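Local atomic coordinates of AvrA (Salmonella typhimurium, PDB entry 6BE0), a protein that probably transfers acetyl groups from acetyl-CoA to serine and threonine residues of target proteins, as a YopJ-family bacterial effector that binds inositol hexakisphosphate. Residues V128-I140 and F201-C213. Residues are numbered along the deposited sequence; the frame is centred on the assembly and turned at random.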
ATOM      1  N   VAL A 128      -0.466   5.660   4.083  1.00 28.67           N
ATOM      2  CA  VAL A 128      -0.663   7.091   3.882  1.00 28.86           C
ATOM      3  C   VAL A 128       0.648   7.734   3.455  1.00 29.16           C
ATOM      4  O   VAL A 128       1.686   7.472   4.057  1.00 29.23           O
ATOM      5  CB  VAL A 128      -1.169   7.784   5.167  1.00 28.89           C
ATOM      6  CG1 VAL A 128      -1.307   9.291   4.956  1.00 29.21           C
ATOM      7  CG2 VAL A 128      -2.490   7.183   5.614  1.00 28.72           C
ATOM      8  N   ASP A 129       0.601   8.567   2.419  1.00 29.45           N
ATOM      9  CA  ASP A 129       1.773   9.330   2.008  1.00 29.88           C
ATOM     10  C   ASP A 129       1.653  10.771   2.489  1.00 30.19           C
ATOM     11  O   ASP A 129       0.626  11.421   2.289  1.00 30.26           O
ATOM     12  CB  ASP A 129       1.953   9.294   0.491  1.00 30.18           C
ATOM     13  CG  ASP A 129       3.348   9.725   0.057  1.00 30.71           C
ATOM     14  OD1 ASP A 129       4.307   9.543   0.838  1.00 30.76           O
ATOM     15  OD2 ASP A 129       3.489  10.239  -1.071  1.00 31.18           O
ATOM     16  N   PHE A 130       2.719  11.251   3.120  1.00 30.46           N
ATOM     17  CA  PHE A 130       2.759  12.578   3.726  1.00 30.85           C
ATOM     18  C   PHE A 130       3.829  13.426   3.043  1.00 31.52           C
ATOM     19  O   PHE A 130       4.978  13.007   2.917  1.00 31.68           O
ATOM     20  CB  PHE A 130       3.028  12.455   5.231  1.00 30.72           C
ATOM     21  CG  PHE A 130       3.251  13.768   5.927  1.00 31.22           C
ATOM     22  CD1 PHE A 130       2.199  14.435   6.532  1.00 31.27           C
ATOM     23  CD2 PHE A 130       4.518  14.321   5.994  1.00 31.74           C
ATOM     24  CE1 PHE A 130       2.408  15.638   7.181  1.00 31.84           C
ATOM     25  CE2 PHE A 130       4.732  15.521   6.640  1.00 32.29           C
ATOM     26  CZ  PHE A 130       3.677  16.182   7.234  1.00 32.34           C
ATOM     27  N   ARG A 131       3.442  14.618   2.601  1.00 34.84           N
ATOM     28  CA  ARG A 131       4.334  15.484   1.836  1.00 37.99           C
ATOM     29  C   ARG A 131       3.996  16.954   2.069  1.00 38.52           C
ATOM     30  O   ARG A 131       2.875  17.383   1.790  1.00 36.26           O
ATOM     31  CB  ARG A 131       4.235  15.148   0.342  1.00 35.86           C
ATOM     32  CG  ARG A 131       5.161  15.948  -0.577  1.00 37.99           C
ATOM     33  CD  ARG A 131       6.505  15.259  -0.770  1.00 36.85           C
ATOM     34  NE  ARG A 131       6.384  13.979  -1.468  1.00 36.44           N
ATOM     35  CZ  ARG A 131       6.452  13.824  -2.789  1.00 36.84           C
ATOM     36  NH1 ARG A 131       6.642  14.866  -3.588  1.00 44.62           N
ATOM     37  NH2 ARG A 131       6.331  12.614  -3.318  1.00 39.21           N
ATOM     38  N   VAL A 132       4.952  17.726   2.583  1.00 44.66           N
ATOM     39  CA  VAL A 132       4.771  19.172   2.671  1.00 46.19           C
ATOM     40  C   VAL A 132       5.389  19.772   1.417  1.00 46.69           C
ATOM     41  O   VAL A 132       6.489  19.402   1.002  1.00 46.47           O
ATOM     42  CB  VAL A 132       5.387  19.807   3.956  1.00 42.90           C
ATOM     43  CG1 VAL A 132       5.099  18.952   5.186  1.00 42.11           C
ATOM     44  CG2 VAL A 132       6.879  20.047   3.815  1.00 54.96           C
ATOM     45  N   MET A 133       4.653  20.690   0.809  1.00 54.91           N
ATOM     46  CA  MET A 133       4.999  21.233  -0.490  1.00 54.28           C
ATOM     47  C   MET A 133       4.635  22.706  -0.469  1.00 56.61           C
ATOM     48  O   MET A 133       3.503  23.058  -0.140  1.00 56.76           O
ATOM     49  CB  MET A 133       4.253  20.479  -1.589  1.00 54.08           C
ATOM     50  CG  MET A 133       4.765  20.707  -2.995  1.00 57.89           C
ATOM     51  SD  MET A 133       4.009  19.557  -4.162  1.00 60.45           S
ATOM     52  CE  MET A 133       4.897  18.050  -3.770  1.00 62.29           C
ATOM     53  N   ASP A 134       5.594  23.563  -0.806  1.00 70.05           N
ATOM     54  CA  ASP A 134       5.457  24.994  -0.571  1.00 71.12           C
ATOM     55  C   ASP A 134       5.268  25.189   0.936  1.00 70.70           C
ATOM     56  O   ASP A 134       6.166  24.866   1.714  1.00 70.33           O
ATOM     57  CB  ASP A 134       4.297  25.580  -1.388  1.00 73.18           C
ATOM     58  CG  ASP A 134       4.355  25.174  -2.852  1.00 80.27           C
ATOM     59  OD1 ASP A 134       5.477  25.039  -3.388  1.00 79.71           O
ATOM     60  OD2 ASP A 134       3.282  24.982  -3.464  1.00 82.17           O
ATOM     61  N   GLY A 135       4.111  25.694   1.355  1.00 52.60           N
ATOM     62  CA  GLY A 135       3.804  25.825   2.770  1.00 52.48           C
ATOM     63  C   GLY A 135       2.746  24.840   3.232  1.00 57.31           C
ATOM     64  O   GLY A 135       2.507  24.683   4.430  1.00 56.81           O
ATOM     65  N   LYS A 136       2.125  24.159   2.274  1.00 51.46           N
ATOM     66  CA  LYS A 136       0.921  23.381   2.534  1.00 48.25           C
ATOM     67  C   LYS A 136       1.222  21.894   2.726  1.00 46.80           C
ATOM     68  O   LYS A 136       2.182  21.365   2.165  1.00 49.19           O
ATOM     69  CB  LYS A 136      -0.070  23.590   1.385  1.00 49.99           C
ATOM     70  CG  LYS A 136       0.039  24.981   0.756  1.00 52.26           C
ATOM     71  CD  LYS A 136      -1.263  25.450   0.122  1.00 54.56           C
ATOM     72  CE  LYS A 136      -1.055  26.713  -0.702  1.00 58.28           C
ATOM     73  NZ  LYS A 136      -0.416  27.810   0.082  1.00 63.13           N
ATOM     74  N   THR A 137       0.391  21.232   3.529  1.00 46.99           N
ATOM     75  CA  THR A 137       0.582  19.828   3.881  1.00 41.47           C
ATOM     76  C   THR A 137      -0.361  18.926   3.088  1.00 41.93           C
ATOM     77  O   THR A 137      -1.574  19.144   3.072  1.00 41.76           O
ATOM     78  CB  THR A 137       0.356  19.600   5.392  1.00 41.11           C
ATOM     79  OG1 THR A 137       1.336  20.331   6.137  1.00 41.92           O
ATOM     80  CG2 THR A 137       0.452  18.120   5.756  1.00 40.93           C
ATOM     81  N   SER A 138       0.207  17.912   2.440  1.00 33.75           N
ATOM     82  CA  SER A 138      -0.568  16.951   1.661  1.00 33.23           C
ATOM     83  C   SER A 138      -0.583  15.584   2.336  1.00 32.39           C
ATOM     84  O   SER A 138       0.462  15.042   2.695  1.00 32.19           O
ATOM     85  CB  SER A 138      -0.005  16.826   0.243  1.00 33.52           C
ATOM     86  OG  SER A 138      -0.708  15.845  -0.500  1.00 33.08           O
ATOM     87  N   VAL A 139      -1.781  15.037   2.502  1.00 31.45           N
ATOM     88  CA  VAL A 139      -1.964  13.722   3.102  1.00 30.78           C
ATOM     89  C   VAL A 139      -2.846  12.879   2.193  1.00 30.52           C
ATOM     90  O   VAL A 139      -4.003  13.220   1.961  1.00 30.69           O
ATOM     91  CB  VAL A 139      -2.602  13.824   4.505  1.00 30.68           C
ATOM     92  CG1 VAL A 139      -2.756  12.445   5.134  1.00 30.11           C
ATOM     93  CG2 VAL A 139      -1.769  14.729   5.399  1.00 31.04           C
ATOM     94  N   ILE A 140      -2.298  11.783   1.677  1.00 33.31           N
ATOM     95  CA  ILE A 140      -3.045  10.913   0.775  1.00 32.22           C
ATOM     96  C   ILE A 140      -3.107   9.488   1.306  1.00 31.72           C
ATOM     97  O   ILE A 140      -2.081   8.831   1.477  1.00 31.56           O
ATOM     98  CB  ILE A 140      -2.434  10.904  -0.638  1.00 34.57           C
ATOM     99  CG1 ILE A 140      -2.403  12.331  -1.196  1.00 35.02           C
ATOM    100  CG2 ILE A 140      -3.240   9.987  -1.561  1.00 32.41           C
ATOM    101  CD1 ILE A 140      -1.728  12.464  -2.548  1.00 33.62           C
ATOM    102  N   PHE A 201       9.286   9.112  -5.622  1.00 36.85           N
ATOM    103  CA  PHE A 201       9.083  10.432  -5.034  1.00 36.90           C
ATOM    104  C   PHE A 201       8.716  11.489  -6.075  1.00 38.26           C
ATOM    105  O   PHE A 201       7.679  12.141  -5.962  1.00 37.82           O
ATOM    106  CB  PHE A 201      10.341  10.870  -4.279  1.00 37.83           C
ATOM    107  CG  PHE A 201      10.194  12.186  -3.570  1.00 43.07           C
ATOM    108  CD1 PHE A 201      10.427  13.380  -4.235  1.00 42.24           C
ATOM    109  CD2 PHE A 201       9.825  12.232  -2.236  1.00 36.95           C
ATOM    110  CE1 PHE A 201      10.289  14.591  -3.586  1.00 40.20           C
ATOM    111  CE2 PHE A 201       9.687  13.439  -1.583  1.00 37.50           C
ATOM    112  CZ  PHE A 201       9.920  14.620  -2.258  1.00 39.09           C
ATOM    113  N   MET A 202       9.566  11.656  -7.083  1.00 46.75           N
ATOM    114  CA  MET A 202       9.344  12.668  -8.111  1.00 48.52           C
ATOM    115  C   MET A 202       8.083  12.385  -8.928  1.00 48.73           C
ATOM    116  O   MET A 202       7.344  13.306  -9.277  1.00 49.52           O
ATOM    117  CB  MET A 202      10.555  12.754  -9.043  1.00 51.11           C
ATOM    118  CG  MET A 202      11.845  13.199  -8.365  1.00 52.09           C
ATOM    119  SD  MET A 202      11.725  14.793  -7.520  1.00 57.09           S
ATOM    120  CE  MET A 202      11.093  15.849  -8.823  1.00 54.12           C
ATOM    121  N   ASN A 203       7.840  11.114  -9.234  1.00 49.70           N
ATOM    122  CA  ASN A 203       6.668  10.729 -10.015  1.00 49.27           C
ATOM    123  C   ASN A 203       5.355  10.988  -9.280  1.00 46.24           C
ATOM    124  O   ASN A 203       4.282  10.941  -9.883  1.00 50.05           O
ATOM    125  CB  ASN A 203       6.743   9.248 -10.400  1.00 48.61           C
ATOM    126  CG  ASN A 203       7.704   8.984 -11.547  1.00 52.26           C
ATOM    127  OD1 ASN A 203       8.022   9.879 -12.330  1.00 58.77           O
ATOM    128  ND2 ASN A 203       8.160   7.741 -11.657  1.00 52.84           N
ATOM    129  N   LEU A 204       5.447  11.257  -7.981  1.00 41.02           N
ATOM    130  CA  LEU A 204       4.267  11.463  -7.146  1.00 39.85           C
ATOM    131  C   LEU A 204       4.081  12.926  -6.754  1.00 40.70           C
ATOM    132  O   LEU A 204       3.209  13.253  -5.949  1.00 40.86           O
ATOM    133  CB  LEU A 204       4.364  10.597  -5.892  1.00 40.78           C
ATOM    134  CG  LEU A 204       4.236   9.098  -6.157  1.00 36.36           C
ATOM    135  CD1 LEU A 204       4.698   8.303  -4.951  1.00 42.10           C
ATOM    136  CD2 LEU A 204       2.801   8.749  -6.516  1.00 38.39           C
ATOM    137  N   VAL A 205       4.898  13.807  -7.318  1.00 41.63           N
ATOM    138  CA  VAL A 205       4.760  15.231  -7.051  1.00 42.45           C
ATOM    139  C   VAL A 205       3.404  15.736  -7.540  1.00 43.46           C
ATOM    140  O   VAL A 205       2.725  16.483  -6.838  1.00 51.06           O
ATOM    141  CB  VAL A 205       5.885  16.049  -7.722  1.00 44.27           C
ATOM    142  CG1 VAL A 205       5.623  17.545  -7.592  1.00 45.61           C
ATOM    143  CG2 VAL A 205       7.232  15.696  -7.111  1.00 43.72           C
ATOM    144  N   LYS A 206       3.014  15.322  -8.741  1.00 45.51           N
ATOM    145  CA  LYS A 206       1.806  15.842  -9.376  1.00 47.05           C
ATOM    146  C   LYS A 206       0.536  15.565  -8.570  1.00 47.31           C
ATOM    147  O   LYS A 206      -0.295  16.456  -8.397  1.00 50.29           O
ATOM    148  CB  LYS A 206       1.651  15.263 -10.785  1.00 48.75           C
ATOM    149  CG  LYS A 206       0.449  15.824 -11.538  1.00 54.05           C
ATOM    150  CD  LYS A 206       0.484  15.476 -13.020  1.00 61.03           C
ATOM    151  CE  LYS A 206      -0.763  15.978 -13.741  1.00 65.34           C
ATOM    152  NZ  LYS A 206      -0.926  17.458 -13.647  1.00 65.14           N
ATOM    153  N   ILE A 207       0.378  14.338  -8.082  1.00 45.87           N
ATOM    154  CA  ILE A 207      -0.835  13.978  -7.351  1.00 45.84           C
ATOM    155  C   ILE A 207      -0.900  14.729  -6.020  1.00 42.99           C
ATOM    156  O   ILE A 207      -1.979  15.093  -5.554  1.00 43.58           O
ATOM    157  CB  ILE A 207      -0.928  12.450  -7.099  1.00 40.18           C
ATOM    158  CG1 ILE A 207      -2.273  12.099  -6.457  1.00 39.72           C
ATOM    159  CG2 ILE A 207       0.228  11.966  -6.232  1.00 38.29           C
ATOM    160  CD1 ILE A 207      -2.591  10.614  -6.460  1.00 38.33           C
ATOM    161  N   HIS A 208       0.260  14.962  -5.415  1.00 38.75           N
ATOM    162  CA  HIS A 208       0.333  15.753  -4.191  1.00 38.79           C
ATOM    163  C   HIS A 208       0.051  17.220  -4.486  1.00 40.96           C
ATOM    164  O   HIS A 208      -0.560  17.926  -3.683  1.00 41.75           O
ATOM    165  CB  HIS A 208       1.707  15.609  -3.537  1.00 37.83           C
ATOM    166  CG  HIS A 208       1.855  14.371  -2.711  1.00 35.98           C
ATOM    167  ND1 HIS A 208       1.194  14.192  -1.516  1.00 35.48           N
ATOM    168  CD2 HIS A 208       2.592  13.251  -2.905  1.00 34.83           C
ATOM    169  CE1 HIS A 208       1.514  13.015  -1.009  1.00 34.03           C
ATOM    170  NE2 HIS A 208       2.362  12.425  -1.832  1.00 33.59           N
ATOM    171  N   GLU A 209       0.509  17.669  -5.647  1.00 56.05           N
ATOM    172  CA  GLU A 209       0.325  19.048  -6.069  1.00 58.40           C
ATOM    173  C   GLU A 209      -1.150  19.330  -6.332  1.00 60.34           C
ATOM    174  O   GLU A 209      -1.684  20.353  -5.905  1.00 62.03           O
ATOM    175  CB  GLU A 209       1.160  19.325  -7.320  1.00 59.62           C
ATOM    176  CG  GLU A 209       1.266  20.788  -7.706  1.00 68.74           C
ATOM    177  CD  GLU A 209       2.300  21.024  -8.790  1.00 75.10           C
ATOM    178  OE1 GLU A 209       2.827  20.029  -9.334  1.00 68.61           O
ATOM    179  OE2 GLU A 209       2.591  22.201  -9.095  1.00 80.50           O
ATOM    180  N   ASP A 210      -1.808  18.407  -7.027  1.00 52.69           N
ATOM    181  CA  ASP A 210      -3.223  18.554  -7.352  1.00 52.19           C
ATOM    182  C   ASP A 210      -4.097  18.400  -6.110  1.00 49.65           C
ATOM    183  O   ASP A 210      -5.186  18.967  -6.036  1.00 52.26           O
ATOM    184  CB  ASP A 210      -3.634  17.532  -8.416  1.00 53.95           C
ATOM    185  CG  ASP A 210      -3.141  17.901  -9.806  1.00 55.86           C
ATOM    186  OD1 ASP A 210      -2.787  19.080 -10.030  1.00 54.49           O
ATOM    187  OD2 ASP A 210      -3.118  17.010 -10.680  1.00 51.51           O
ATOM    188  N   ASN A 211      -3.622  17.629  -5.139  1.00 48.43           N
ATOM    189  CA  ASN A 211      -4.319  17.500  -3.864  1.00 47.61           C
ATOM    190  C   ASN A 211      -4.322  18.837  -3.129  1.00 48.04           C
ATOM    191  O   ASN A 211      -5.351  19.275  -2.613  1.00 50.65           O
ATOM    192  CB  ASN A 211      -3.668  16.420  -2.998  1.00 43.85           C
ATOM    193  CG  ASN A 211      -4.417  16.179  -1.699  1.00 44.52           C
ATOM    194  OD1 ASN A 211      -5.621  16.422  -1.610  1.00 46.10           O
ATOM    195  ND2 ASN A 211      -3.705  15.701  -0.685  1.00 42.16           N
ATOM    196  N   ILE A 212      -3.159  19.480  -3.099  1.00 52.04           N
ATOM    197  CA  ILE A 212      -3.001  20.775  -2.446  1.00 54.25           C
ATOM    198  C   ILE A 212      -3.811  21.856  -3.151  1.00 57.41           C
ATOM    199  O   ILE A 212      -4.459  22.677  -2.503  1.00 60.42           O
ATOM    200  CB  ILE A 212      -1.516  21.195  -2.404  1.00 52.26           C
ATOM    201  CG1 ILE A 212      -0.754  20.308  -1.420  1.00 52.21           C
ATOM    202  CG2 ILE A 212      -1.374  22.656  -1.993  1.00 58.90           C
ATOM    203  CD1 ILE A 212       0.745  20.516  -1.431  1.00 55.84           C
ATOM    204  N   CYS A 213      -3.768  21.855  -4.478  1.00 51.44           N
ATOM    205  CA  CYS A 213      -4.472  22.859  -5.265  1.00 54.52           C
ATOM    206  C   CYS A 213      -5.948  22.506  -5.413  1.00 55.85           C
ATOM    207  O   CYS A 213      -6.703  23.227  -6.066  1.00 58.73           O
ATOM    208  CB  CYS A 213      -3.823  23.005  -6.642  1.00 55.13           C
ATOM    209  SG  CYS A 213      -2.113  23.606  -6.589  1.00 57.20           S
TER
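Ile212 lays its CD1 against CB of Met133 (3.5 Å) and its CG2 across the aliphatic part of Lys136, so the last turn of helix 205-212 sits over the end of the hairpin, beside its type II' turn from Met133 to Lys136. Met133 holds CG anti to its own N (chi1 -166°) and runs out across the helix, where CE touches both CG1 of Val205 and CB of His208. At the other end of the patch, CD1 of Ile140 meets CG1 of Ile207.

Between these apolar groups the imidazole of His208 is clamped on both faces. CB of Arg131 stands over the centre of one face, 3.7 Å from the ring centroid, and CD1 of Ile140 covers the opposite face nearer the rim, both as CH-pi contacts. The ring's two nitrogens are engaged at its edge: NE2 donates to OD2 of Asp129 (2.6 Å, 164°), approaching from above the carboxylate plane, while ND1 shares a hydrogen bond with OG of Ser138 (2.7 Å). That hydroxyl also accepts from ND2 of Asn211, and the other oxygen of Asp129 is taken by a salt bridge to Arg113. Such bracing fixes the rotation of the buried ring.

Outward, bends at chi2 and chi3 fold Arg131 back so that its guanidinium lies flat on Phe201, planes 13° apart and CZ 3.6 Å from the ring centroid, a cation-pi stack, with CD2 of His208 over the other guanidinium face. Its NH2 also donates to O of Phe201 (3.0 Å), which takes Leu204 N from the opposite face of the carbonyl plane.

This exemplifies a helix packed on a beta-hairpin of the mixed YopJ-acetyltransferase sheet, on the face opposite helix 94-106, with a buried histidine whose ring nitrogens are both hydrogen-bonded.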